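Local structure of prohead core protein protease (Enterobacteria phage T4, 5JBL) at residues 102-107 with 187-192; 25-30 with 159-164. The protein processes many prohead proteins as a serine protease of the inner core, activated by its own cleavage after prohead assembly, clearing space for the DNA. The protein carries 3 engineered substitutions. One frame throughout, in Å; residues are numbered along the deposited sequence.

Overall arrangement
Contacts 1 and 2 form two sides of one active site, their centres about 10 Å apart. Their segments alternate along the chain: 25-30 comes first, then 102-107, 159-164 and 187-192. Strand 157-168 is the common element, running antiparallel to both strand 24-29 and strand 181-189 in one mixed sheet. The loop after strand 99-101, which belongs to the other sheet, brings residues 102-107 to this place. A salt bridge from Arg161 NE to Asp187 OD2, 2.7 Å long, joins the contacts directly. Both active-site positions, 104 and 159, are engineered to alanine, and the N-terminal strand lies beside them, consistent with an N-terminus that blocks the catalytic centre.

Contact 1: 102-107 with 187-192; sequences LNAPPR and DAVWGP. Engineered in segment 102-107: Ala104 (natural residue His).
Ala104 CB, at the position of an active-site residue, touches two side chains of strand 181-189: the carboxylate of Asp187, with OD2 at 3.5 Å, and the methyl of Val189, with CG1 4.1 Å from the same CB. Ala104 is engineered from histidine, so the contact records the setting of the catalytic imidazole without the ring itself. Val189 turns CG1 back over the loop, 3.7 Å from Ala104 N. Its other neighbours include Ala159, the second changed active-site residue.

A single beta bridge, Leu102 with Ala188, joins the loop to the strand. Asn103 N donates to Ala188 O over 2.7 Å, nearly straight at 165°, with the donor close to the line of the carbonyl bond. Leu102 CA adds a CA-H...O contact to this oxygen. With Leu102 CG anti to the backbone N (chi1 176°) and the second torsion near 56°, CD1 comes to lie 4.0 Å from Ala188 CB. The amide of Asn103 is used at both ends: OD1 receives a bond from a water at 2.6 Å, which accepts in turn from Trp190 N at 2.9 Å, while ND2 bonds to Asp111 of a neighbouring subunit.

Both carboxylate oxygens of Asp187 are engaged, OD1 by Glu101 N and OD2 by Arg161, which fixes the group beside position 104. The chemistry thus combines one short backbone bond, a water bridge and a positioned acid: the loop bearing the catalytic position is set against the strand while tied to the next subunit of the pentamer.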
ATOM      1  N   LEU C 102      -9.262   4.313  11.027  1.00 18.72           N
ATOM      2  CA  LEU C 102      -8.169   4.144  11.973  1.00 14.09           C
ATOM      3  C   LEU C 102      -7.325   5.409  11.878  1.00 14.33           C
ATOM      4  O   LEU C 102      -6.824   5.724  10.796  1.00 14.22           O
ATOM      5  CB  LEU C 102      -7.350   2.894  11.642  1.00 16.90           C
ATOM      6  CG  LEU C 102      -6.094   2.579  12.471  1.00 15.03           C
ATOM      7  CD1 LEU C 102      -6.452   2.494  13.942  1.00 17.17           C
ATOM      8  CD2 LEU C 102      -5.499   1.257  12.006  1.00 17.68           C
ATOM      9  N   ASN C 103      -7.221   6.146  12.999  1.00 12.86           N
ATOM     10  CA  ASN C 103      -6.778   7.545  13.090  1.00 18.93           C
ATOM     11  C   ASN C 103      -7.911   8.480  12.701  1.00 22.24           C
ATOM     12  O   ASN C 103      -8.630   8.213  11.731  1.00 22.41           O
ATOM     13  CB  ASN C 103      -5.563   7.840  12.199  1.00 20.03           C
ATOM     14  CG  ASN C 103      -4.331   7.099  12.643  1.00 25.35           C
ATOM     15  OD1 ASN C 103      -4.112   6.913  13.838  1.00 21.52           O
ATOM     16  ND2 ASN C 103      -3.520   6.659  11.682  1.00 21.94           N
ATOM     17  N   ALA C 104      -8.072   9.587  13.433  1.00 19.39           N
ATOM     18  CA  ALA C 104      -9.109  10.554  13.106  1.00 25.20           C
ATOM     19  C   ALA C 104      -8.501  11.617  12.197  1.00 20.32           C
ATOM     20  O   ALA C 104      -7.701  12.436  12.667  1.00 21.55           O
ATOM     21  CB  ALA C 104      -9.687  11.181  14.367  1.00 23.45           C
ATOM     22  N   PRO C 105      -8.849  11.650  10.919  1.00 21.87           N
ATOM     23  CA  PRO C 105      -8.242  12.610   9.998  1.00 20.68           C
ATOM     24  C   PRO C 105      -8.927  13.963  10.098  1.00 24.20           C
ATOM     25  O   PRO C 105     -10.052  14.069  10.618  1.00 22.46           O
ATOM     26  CB  PRO C 105      -8.485  11.959   8.630  1.00 24.67           C
ATOM     27  CG  PRO C 105      -9.803  11.259   8.807  1.00 29.02           C
ATOM     28  CD  PRO C 105      -9.802  10.748  10.242  1.00 21.19           C
ATOM     29  N   PRO C 106      -8.284  15.033   9.613  1.00 22.41           N
ATOM     30  CA  PRO C 106      -8.895  16.368   9.713  1.00 25.83           C
ATOM     31  C   PRO C 106      -9.945  16.626   8.636  1.00 25.57           C
ATOM     32  O   PRO C 106      -9.834  17.537   7.820  1.00 27.69           O
ATOM     33  CB  PRO C 106      -7.676  17.288   9.585  1.00 23.50           C
ATOM     34  CG  PRO C 106      -6.784  16.549   8.632  1.00 22.29           C
ATOM     35  CD  PRO C 106      -6.960  15.082   8.961  1.00 25.31           C
ATOM     36  N   ARG C 107     -10.958  15.774   8.587  1.00 19.00           N
ATOM     37  CA  ARG C 107     -12.054  15.986   7.655  1.00 23.94           C
ATOM     38  C   ARG C 107     -13.312  15.458   8.317  1.00 19.10           C
ATOM     39  O   ARG C 107     -13.247  14.666   9.258  1.00 21.43           O
ATOM     40  CB  ARG C 107     -11.787  15.362   6.280  1.00 28.21           C
ATOM     41  CG  ARG C 107     -11.153  14.017   6.307  1.00 33.32           C
ATOM     42  CD  ARG C 107     -10.797  13.506   4.896  1.00 27.31           C
ATOM     43  NE  ARG C 107      -9.927  12.340   5.034  1.00 26.71           N
ATOM     44  CZ  ARG C 107     -10.347  11.149   5.447  1.00 27.19           C
ATOM     45  NH1 ARG C 107     -11.633  10.972   5.754  1.00 18.92           N
ATOM     46  NH2 ARG C 107      -9.478  10.144   5.579  1.00 23.53           N
ATOM     47  N   ASP C 187     -13.893   6.788  15.270  1.00 19.61           N
ATOM     48  CA  ASP C 187     -12.630   6.369  14.681  1.00 18.71           C
ATOM     49  C   ASP C 187     -11.811   5.673  15.764  1.00 18.20           C
ATOM     50  O   ASP C 187     -11.815   6.104  16.924  1.00 16.78           O
ATOM     51  CB  ASP C 187     -11.803   7.558  14.159  1.00 18.05           C
ATOM     52  CG  ASP C 187     -12.434   8.261  12.983  1.00 30.91           C
ATOM     53  OD1 ASP C 187     -12.910   7.587  12.036  1.00 35.20           O
ATOM     54  OD2 ASP C 187     -12.408   9.511  12.986  1.00 40.89           O
ATOM     55  N   ALA C 188     -11.064   4.631  15.397  1.00 15.76           N
ATOM     56  CA  ALA C 188     -10.132   4.045  16.355  1.00 15.25           C
ATOM     57  C   ALA C 188      -8.834   4.840  16.355  1.00 13.59           C
ATOM     58  O   ALA C 188      -8.272   5.140  15.294  1.00 19.40           O
ATOM     59  CB  ALA C 188      -9.874   2.570  16.031  1.00 16.53           C
ATOM     60  N   VAL C 189      -8.361   5.206  17.551  1.00 14.56           N
ATOM     61  CA  VAL C 189      -7.221   6.101  17.692  1.00 16.60           C
ATOM     62  C   VAL C 189      -6.310   5.612  18.803  1.00 13.91           C
ATOM     63  O   VAL C 189      -6.726   4.896  19.713  1.00 16.36           O
ATOM     64  CB  VAL C 189      -7.654   7.565  17.956  1.00 15.71           C
ATOM     65  CG1 VAL C 189      -8.435   8.084  16.784  1.00 13.77           C
ATOM     66  CG2 VAL C 189      -8.503   7.674  19.249  1.00 13.88           C
ATOM     67  N   TRP C 190      -5.048   6.019  18.720  1.00 12.40           N
ATOM     68  CA  TRP C 190      -4.091   5.727  19.775  1.00 14.64           C
ATOM     69  C   TRP C 190      -4.275   6.747  20.891  1.00 25.41           C
ATOM     70  O   TRP C 190      -4.209   7.957  20.648  1.00 22.55           O
ATOM     71  CB  TRP C 190      -2.666   5.754  19.229  1.00 14.56           C
ATOM     72  CG  TRP C 190      -1.666   5.443  20.281  1.00 22.36           C
ATOM     73  CD1 TRP C 190      -1.340   4.211  20.768  1.00 19.99           C
ATOM     74  CD2 TRP C 190      -0.882   6.382  21.011  1.00 28.82           C
ATOM     75  NE1 TRP C 190      -0.386   4.319  21.734  1.00 25.11           N
ATOM     76  CE2 TRP C 190      -0.090   5.646  21.915  1.00 34.58           C
ATOM     77  CE3 TRP C 190      -0.768   7.774  20.989  1.00 37.49           C
ATOM     78  CZ2 TRP C 190       0.801   6.255  22.787  1.00 39.85           C
ATOM     79  CZ3 TRP C 190       0.119   8.377  21.853  1.00 47.21           C
ATOM     80  CH2 TRP C 190       0.895   7.618  22.740  1.00 48.06           C
ATOM     81  N   GLY C 191      -4.508   6.261  22.108  1.00 37.80           N
ATOM     82  CA  GLY C 191      -4.887   7.121  23.207  1.00 54.33           C
ATOM     83  C   GLY C 191      -3.741   7.960  23.729  1.00 64.25           C
ATOM     84  O   GLY C 191      -2.688   7.448  24.124  1.00 64.10           O
ATOM     85  N   PRO C 192      -3.939   9.287  23.751  1.00 73.96           N
ATOM     86  CA  PRO C 192      -2.899  10.278  24.057  1.00 79.99           C
ATOM     87  C   PRO C 192      -2.455  10.265  25.516  1.00 83.28           C
ATOM     88  O   PRO C 192      -1.377  10.788  25.804  1.00 84.32           O
ATOM     89  CB  PRO C 192      -3.575  11.609  23.706  1.00 80.90           C
ATOM     90  CG  PRO C 192      -5.032  11.348  23.894  1.00 78.43           C
ATOM     91  CD  PRO C 192      -5.243   9.919  23.473  1.00 76.15           C
TER
HETATM   92  O   HOH W   1      -4.454   7.657  16.342  1.00 15.09           O

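Contact 2: 25-30 with 159-164; sequences LLIETW and ASRGLG. Engineered in segment 159-164: Ala159 (natural residue Ser).
Ser160 OG accepts a hydrogen bond from Trp30 NE1 at 2.8 Å and also meets a water at 3.2 Å. The indole bond is nearly straight (170°), and the hydroxyl lies at the ring edge, only slightly out of its plane. Placed between the backbone N and carbonyl carbon of its residue (chi1 60°), OG stands on the same face as Glu28, whose CB packs on one face of the indole. The water donates to Leu26 O, 2.9 Å away, and so bridges the two strands.

Four backbone bonds form the ladder, two between Leu26 and Gly162 and two between Glu28 and Ser160. On the other face, Ile27 and Arg161 run side by side, CG1 of Ile27 being 4.2 Å from CG of Arg161. Ala159, engineered from the active-site serine, brings CB to 3.1 Å from Glu28 O. This carbonyl belongs to the presumed autolysis bond between Glu28 and Thr29, which is therefore laid across the catalytic position. The Glu28 carboxylate is taken up beyond the strands by Arg74, Tyr76, Asn70 and Asn72, as would suit cleavage after glutamate.

Leu26 CD1 rests 3.7 Å from Gly164 CA at the far end. Strand 157-168 pairs on its opposite edge with strand 181-189, while Leu64 of strand 53-65 touches both Trp30 and Ser160.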
ATOM      1  N   LEU C  25     -14.705  21.977  12.336  1.00 20.39           N
ATOM      2  CA  LEU C  25     -14.572  20.555  12.608  1.00 19.48           C
ATOM      3  C   LEU C  25     -14.198  20.370  14.070  1.00 17.63           C
ATOM      4  O   LEU C  25     -13.221  20.956  14.538  1.00 18.64           O
ATOM      5  CB  LEU C  25     -13.501  19.939  11.705  1.00 23.44           C
ATOM      6  CG  LEU C  25     -13.176  18.449  11.867  1.00 22.77           C
ATOM      7  CD1 LEU C  25     -14.346  17.569  11.416  1.00 21.23           C
ATOM      8  CD2 LEU C  25     -11.880  18.048  11.147  1.00 20.56           C
ATOM      9  N   LEU C  26     -14.972  19.557  14.783  1.00 20.26           N
ATOM     10  CA  LEU C  26     -14.747  19.243  16.194  1.00 17.50           C
ATOM     11  C   LEU C  26     -14.422  17.754  16.289  1.00 20.52           C
ATOM     12  O   LEU C  26     -15.276  16.908  15.993  1.00 20.60           O
ATOM     13  CB  LEU C  26     -15.980  19.599  17.027  1.00 17.05           C
ATOM     14  CG  LEU C  26     -16.400  21.062  17.032  1.00 23.84           C
ATOM     15  CD1 LEU C  26     -17.792  21.245  17.678  1.00 20.01           C
ATOM     16  CD2 LEU C  26     -15.334  21.915  17.729  1.00 22.39           C
ATOM     17  N   ILE C  27     -13.186  17.439  16.679  1.00 18.79           N
ATOM     18  CA  ILE C  27     -12.726  16.067  16.881  1.00 17.37           C
ATOM     19  C   ILE C  27     -12.513  15.851  18.371  1.00 17.77           C
ATOM     20  O   ILE C  27     -11.808  16.628  19.016  1.00 22.34           O
ATOM     21  CB  ILE C  27     -11.421  15.792  16.112  1.00 22.32           C
ATOM     22  CG1 ILE C  27     -11.637  16.016  14.614  1.00 25.27           C
ATOM     23  CG2 ILE C  27     -10.919  14.364  16.393  1.00 28.65           C
ATOM     24  CD1 ILE C  27     -10.444  15.603  13.772  1.00 33.58           C
ATOM     25  N   GLU C  28     -13.095  14.785  18.913  1.00 17.44           N
ATOM     26  CA  GLU C  28     -12.978  14.512  20.338  1.00 19.40           C
ATOM     27  C   GLU C  28     -12.427  13.115  20.541  1.00 23.86           C
ATOM     28  O   GLU C  28     -12.741  12.210  19.774  1.00 23.69           O
ATOM     29  CB  GLU C  28     -14.327  14.617  21.041  1.00 21.02           C
ATOM     30  CG  GLU C  28     -15.193  15.782  20.595  1.00 19.88           C
ATOM     31  CD  GLU C  28     -14.625  17.145  20.967  1.00 26.38           C
ATOM     32  OE1 GLU C  28     -13.718  17.223  21.825  1.00 27.88           O
ATOM     33  OE2 GLU C  28     -15.091  18.149  20.389  1.00 24.67           O
ATOM     34  N   THR C  29     -11.599  12.944  21.565  1.00 19.83           N
ATOM     35  CA  THR C  29     -11.232  11.617  22.034  1.00 18.96           C
ATOM     36  C   THR C  29     -12.030  11.300  23.296  1.00 20.83           C
ATOM     37  O   THR C  29     -12.283  12.180  24.125  1.00 21.05           O
ATOM     38  CB  THR C  29      -9.729  11.521  22.299  1.00 26.70           C
ATOM     39  OG1 THR C  29      -9.351  12.537  23.241  1.00 28.00           O
ATOM     40  CG2 THR C  29      -8.966  11.716  21.014  1.00 29.61           C
ATOM     41  N   TRP C  30     -12.456  10.047  23.419  1.00 21.82           N
ATOM     42  CA  TRP C  30     -13.344   9.650  24.505  1.00 22.52           C
ATOM     43  C   TRP C  30     -12.830   8.457  25.308  1.00 27.44           C
ATOM     44  O   TRP C  30     -13.594   7.889  26.094  1.00 27.10           O
ATOM     45  CB  TRP C  30     -14.734   9.324  23.962  1.00 19.20           C
ATOM     46  CG  TRP C  30     -15.419  10.449  23.266  1.00 18.65           C
ATOM     47  CD1 TRP C  30     -15.611  10.580  21.915  1.00 21.07           C
ATOM     48  CD2 TRP C  30     -16.042  11.589  23.871  1.00 18.35           C
ATOM     49  NE1 TRP C  30     -16.311  11.739  21.646  1.00 17.02           N
ATOM     50  CE2 TRP C  30     -16.582  12.377  22.827  1.00 17.45           C
ATOM     51  CE3 TRP C  30     -16.162  12.045  25.194  1.00 18.80           C
ATOM     52  CZ2 TRP C  30     -17.256  13.574  23.065  1.00 15.57           C
ATOM     53  CZ3 TRP C  30     -16.827  13.236  25.426  1.00 22.08           C
ATOM     54  CH2 TRP C  30     -17.361  13.991  24.361  1.00 20.05           C
ATOM     55  N   ALA C 159     -12.491   8.080  18.881  1.00 15.51           N
ATOM     56  CA  ALA C 159     -12.665   9.502  18.649  1.00 15.54           C
ATOM     57  C   ALA C 159     -13.919   9.702  17.825  1.00 18.18           C
ATOM     58  O   ALA C 159     -14.256   8.861  16.982  1.00 16.19           O
ATOM     59  CB  ALA C 159     -11.463  10.115  17.890  1.00 12.06           C
ATOM     60  N   SER C 160     -14.588  10.832  18.046  1.00 14.54           N
ATOM     61  CA  SER C 160     -15.724  11.223  17.222  1.00 18.05           C
ATOM     62  C   SER C 160     -15.344  12.455  16.415  1.00 18.91           C
ATOM     63  O   SER C 160     -14.413  13.181  16.769  1.00 20.93           O
ATOM     64  CB  SER C 160     -16.979  11.501  18.074  1.00 14.15           C
ATOM     65  OG  SER C 160     -16.756  12.555  19.013  1.00 15.87           O
ATOM     66  N   ARG C 161     -16.056  12.656  15.304  1.00 18.68           N
ATOM     67  CA  ARG C 161     -15.922  13.832  14.452  1.00 20.46           C
ATOM     68  C   ARG C 161     -17.274  14.516  14.278  1.00 20.84           C
ATOM     69  O   ARG C 161     -18.309  13.856  14.150  1.00 24.49           O
ATOM     70  CB  ARG C 161     -15.355  13.465  13.070  1.00 19.45           C
ATOM     71  CG  ARG C 161     -13.943  12.912  13.077  1.00 22.31           C
ATOM     72  CD  ARG C 161     -13.436  12.741  11.656  1.00 21.51           C
ATOM     73  NE  ARG C 161     -13.392  11.345  11.261  1.00 17.13           N
ATOM     74  CZ  ARG C 161     -13.350  10.916  10.008  1.00 19.58           C
ATOM     75  NH1 ARG C 161     -13.374  11.781   9.001  1.00 20.35           N
ATOM     76  NH2 ARG C 161     -13.291   9.613   9.767  1.00 22.04           N
ATOM     77  N   GLY C 162     -17.274  15.843  14.259  1.00 20.55           N
ATOM     78  CA  GLY C 162     -18.531  16.527  14.044  1.00 22.00           C
ATOM     79  C   GLY C 162     -18.279  17.954  13.618  1.00 21.60           C
ATOM     80  O   GLY C 162     -17.133  18.400  13.521  1.00 19.82           O
ATOM     81  N   LEU C 163     -19.376  18.677  13.380  1.00 16.75           N
ATOM     82  CA  LEU C 163     -19.332  20.064  12.947  1.00 21.94           C
ATOM     83  C   LEU C 163     -20.129  20.914  13.922  1.00 22.53           C
ATOM     84  O   LEU C 163     -21.294  20.615  14.200  1.00 25.53           O
ATOM     85  CB  LEU C 163     -19.897  20.228  11.531  1.00 26.34           C
ATOM     86  CG  LEU C 163     -19.152  19.478  10.427  1.00 29.01           C
ATOM     87  CD1 LEU C 163     -19.975  19.456   9.147  1.00 29.74           C
ATOM     88  CD2 LEU C 163     -17.780  20.100  10.186  1.00 24.20           C
ATOM     89  N   GLY C 164     -19.512  21.966  14.435  1.00 20.89           N
ATOM     90  CA  GLY C 164     -20.223  22.829  15.361  1.00 23.60           C
ATOM     91  C   GLY C 164     -19.389  24.035  15.726  1.00 21.09           C
ATOM     92  O   GLY C 164     -18.370  24.323  15.096  1.00 27.86           O
TER
HETATM   93  O   HOH W   2     -17.036  15.524  17.899  1.00 20.73           O